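Local atomic coordinates of nucleoplasmin-like protein (Drosophila melanogaster, PDB entry 1NLQ), a protein that binds core histones and acts as a chaperone in the ATP-facilitated assembly of approximately regularly spaced nucleosomal arrays. Residues Glu42-Glu45 and Asn46-Asn49. Sequence-based numbering, arbitrary orientation.
Sequences EAKE and NEFN
Lys44 and Glu47 form a salt bridge across a type II beta turn, NZ of Lys44 lying 3.0 Å from OE2 of Glu47. The turn, Lys44 to Glu47, belongs to the loop that joins strands 31-39 and 48-55 of the nucleoplasmin core domain. The ammonium comes to OE2 on its syn side, 33° out of the carboxylate plane, while ND2 of Asn49 takes the anti lone pair of Glu47 OE2 at 3.2 Å. The backbone N of Ser94 also donates to OE2, and Gly95 ties in the other two residues, its O accepting from Lys44 NZ and its N donating to Asn49 OD1. A chi1 of 166°, which sets CG opposite the backbone N, and an extended chain beyond it carry the Glu47 carboxylate to the lysine across the open end of the turn. An alanine in place of Glu47 would probably leave the Lys44 ammonium without its counter-charge and Ser94 N and Asn49 ND2 each with one acceptor fewer. Asn49 ND2 also donates to Glu47 O at 3.1 Å, from above the carbonyl plane. Inside the turn, the closing bond from Glu47 N to Lys44 O is weak at 3.3 Å, and a water bridges Lys44 O and Glu47 O by donating to both. Asn46 takes the left-handed conformation (phi 71°) of the third position of a type II turn. Glu45, a site inferred to mediate contact between pentamers and exposed at this corner, rests its side chain on Ala69, its CG 3.9 Å from ND2 of Asn46.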
ATOM      1  N   GLU A  42      -4.579  22.008  -1.426  1.00 19.30           N
ATOM      2  CA  GLU A  42      -5.548  23.057  -1.747  1.00 19.30           C
ATOM      3  C   GLU A  42      -6.887  22.534  -2.255  1.00 19.30           C
ATOM      4  O   GLU A  42      -7.824  23.319  -2.438  1.00 19.30           O
ATOM      5  CB  GLU A  42      -4.970  23.998  -2.804  1.00 39.78           C
ATOM      6  CG  GLU A  42      -3.555  24.445  -2.540  1.00 39.78           C
ATOM      7  CD  GLU A  42      -3.471  25.514  -1.493  1.00 39.78           C
ATOM      8  OE1 GLU A  42      -3.931  25.276  -0.352  1.00 39.78           O
ATOM      9  OE2 GLU A  42      -2.949  26.606  -1.814  1.00 39.78           O
ATOM     10  N   ALA A  43      -6.989  21.229  -2.497  1.00 18.54           N
ATOM     11  CA  ALA A  43      -8.240  20.664  -2.993  1.00 18.54           C
ATOM     12  C   ALA A  43      -9.389  20.962  -2.035  1.00 18.54           C
ATOM     13  O   ALA A  43      -9.281  20.737  -0.832  1.00 18.54           O
ATOM     14  CB  ALA A  43      -8.104  19.160  -3.196  1.00 21.62           C
ATOM     15  N   LYS A  44     -10.487  21.468  -2.584  1.00 23.04           N
ATOM     16  CA  LYS A  44     -11.659  21.817  -1.804  1.00 23.04           C
ATOM     17  C   LYS A  44     -12.127  20.619  -1.004  1.00 23.04           C
ATOM     18  O   LYS A  44     -12.225  19.507  -1.526  1.00 23.04           O
ATOM     19  CB  LYS A  44     -12.802  22.281  -2.711  1.00 28.58           C
ATOM     20  CG  LYS A  44     -12.374  23.107  -3.915  1.00 28.58           C
ATOM     21  CD  LYS A  44     -11.859  22.220  -5.049  1.00 28.58           C
ATOM     22  CE  LYS A  44     -10.350  22.235  -5.173  1.00 28.58           C
ATOM     23  NZ  LYS A  44      -9.910  21.264  -6.184  1.00 28.58           N
ATOM     24  N   GLU A  45     -12.429  20.852   0.267  1.00 26.39           N
ATOM     25  CA  GLU A  45     -12.880  19.780   1.137  1.00 26.39           C
ATOM     26  C   GLU A  45     -14.194  19.183   0.622  1.00 26.39           C
ATOM     27  O   GLU A  45     -15.092  19.906   0.187  1.00 26.39           O
ATOM     28  CB  GLU A  45     -13.055  20.299   2.569  1.00 41.89           C
ATOM     29  CG  GLU A  45     -13.143  19.198   3.609  1.00 41.89           C
ATOM     30  CD  GLU A  45     -11.783  18.668   4.056  1.00 41.89           C
ATOM     31  OE1 GLU A  45     -10.760  19.049   3.451  1.00 41.89           O
ATOM     32  OE2 GLU A  45     -11.730  17.864   5.019  1.00 41.89           O
ATOM     33  N   ASN A  46     -14.287  17.855   0.660  1.00 27.05           N
ATOM     34  CA  ASN A  46     -15.475  17.119   0.222  1.00 27.05           C
ATOM     35  C   ASN A  46     -15.767  17.078  -1.272  1.00 27.05           C
ATOM     36  O   ASN A  46     -16.829  16.602  -1.674  1.00 27.05           O
ATOM     37  CB  ASN A  46     -16.718  17.634   0.955  1.00 36.90           C
ATOM     38  CG  ASN A  46     -16.575  17.534   2.452  1.00 36.90           C
ATOM     39  OD1 ASN A  46     -16.094  16.516   2.970  1.00 36.90           O
ATOM     40  ND2 ASN A  46     -16.992  18.582   3.165  1.00 36.90           N
ATOM     41  N   GLU A  47     -14.844  17.573  -2.091  1.00 20.22           N
ATOM     42  CA  GLU A  47     -15.032  17.551  -3.528  1.00 20.22           C
ATOM     43  C   GLU A  47     -14.345  16.339  -4.137  1.00 20.22           C
ATOM     44  O   GLU A  47     -13.135  16.154  -3.996  1.00 20.22           O
ATOM     45  CB  GLU A  47     -14.467  18.811  -4.164  1.00 25.51           C
ATOM     46  CG  GLU A  47     -14.328  18.712  -5.659  1.00 25.51           C
ATOM     47  CD  GLU A  47     -13.600  19.897  -6.224  1.00 25.51           C
ATOM     48  OE1 GLU A  47     -14.208  20.987  -6.233  1.00 25.51           O
ATOM     49  OE2 GLU A  47     -12.427  19.736  -6.646  1.00 25.51           O
ATOM     50  N   PHE A  48     -15.123  15.512  -4.820  1.00 17.49           N
ATOM     51  CA  PHE A  48     -14.559  14.337  -5.452  1.00 17.49           C
ATOM     52  C   PHE A  48     -13.664  14.720  -6.610  1.00 17.49           C
ATOM     53  O   PHE A  48     -14.015  15.562  -7.436  1.00 17.49           O
ATOM     54  CB  PHE A  48     -15.665  13.410  -5.955  1.00 19.36           C
ATOM     55  CG  PHE A  48     -16.188  12.476  -4.913  1.00 19.36           C
ATOM     56  CD1 PHE A  48     -17.501  12.575  -4.463  1.00 19.36           C
ATOM     57  CD2 PHE A  48     -15.365  11.492  -4.372  1.00 19.36           C
ATOM     58  CE1 PHE A  48     -17.986  11.708  -3.489  1.00 19.36           C
ATOM     59  CE2 PHE A  48     -15.844  10.616  -3.390  1.00 19.36           C
ATOM     60  CZ  PHE A  48     -17.152  10.723  -2.949  1.00 19.36           C
ATOM     61  N   ASN A  49     -12.494  14.097  -6.650  1.00 16.68           N
ATOM     62  CA  ASN A  49     -11.529  14.313  -7.715  1.00 16.68           C
ATOM     63  C   ASN A  49     -11.295  12.938  -8.300  1.00 16.68           C
ATOM     64  O   ASN A  49     -10.859  12.028  -7.600  1.00 16.68           O
ATOM     65  CB  ASN A  49     -10.234  14.902  -7.158  1.00 16.12           C
ATOM     66  CG  ASN A  49     -10.272  16.416  -7.091  1.00 16.12           C
ATOM     67  OD1 ASN A  49      -9.712  17.098  -7.948  1.00 16.12           O
ATOM     68  ND2 ASN A  49     -10.948  16.946  -6.081  1.00 16.12           N
TER
HETATM   69  O   HOH W   1     -11.292  17.325  -2.340  1.00 20.33           O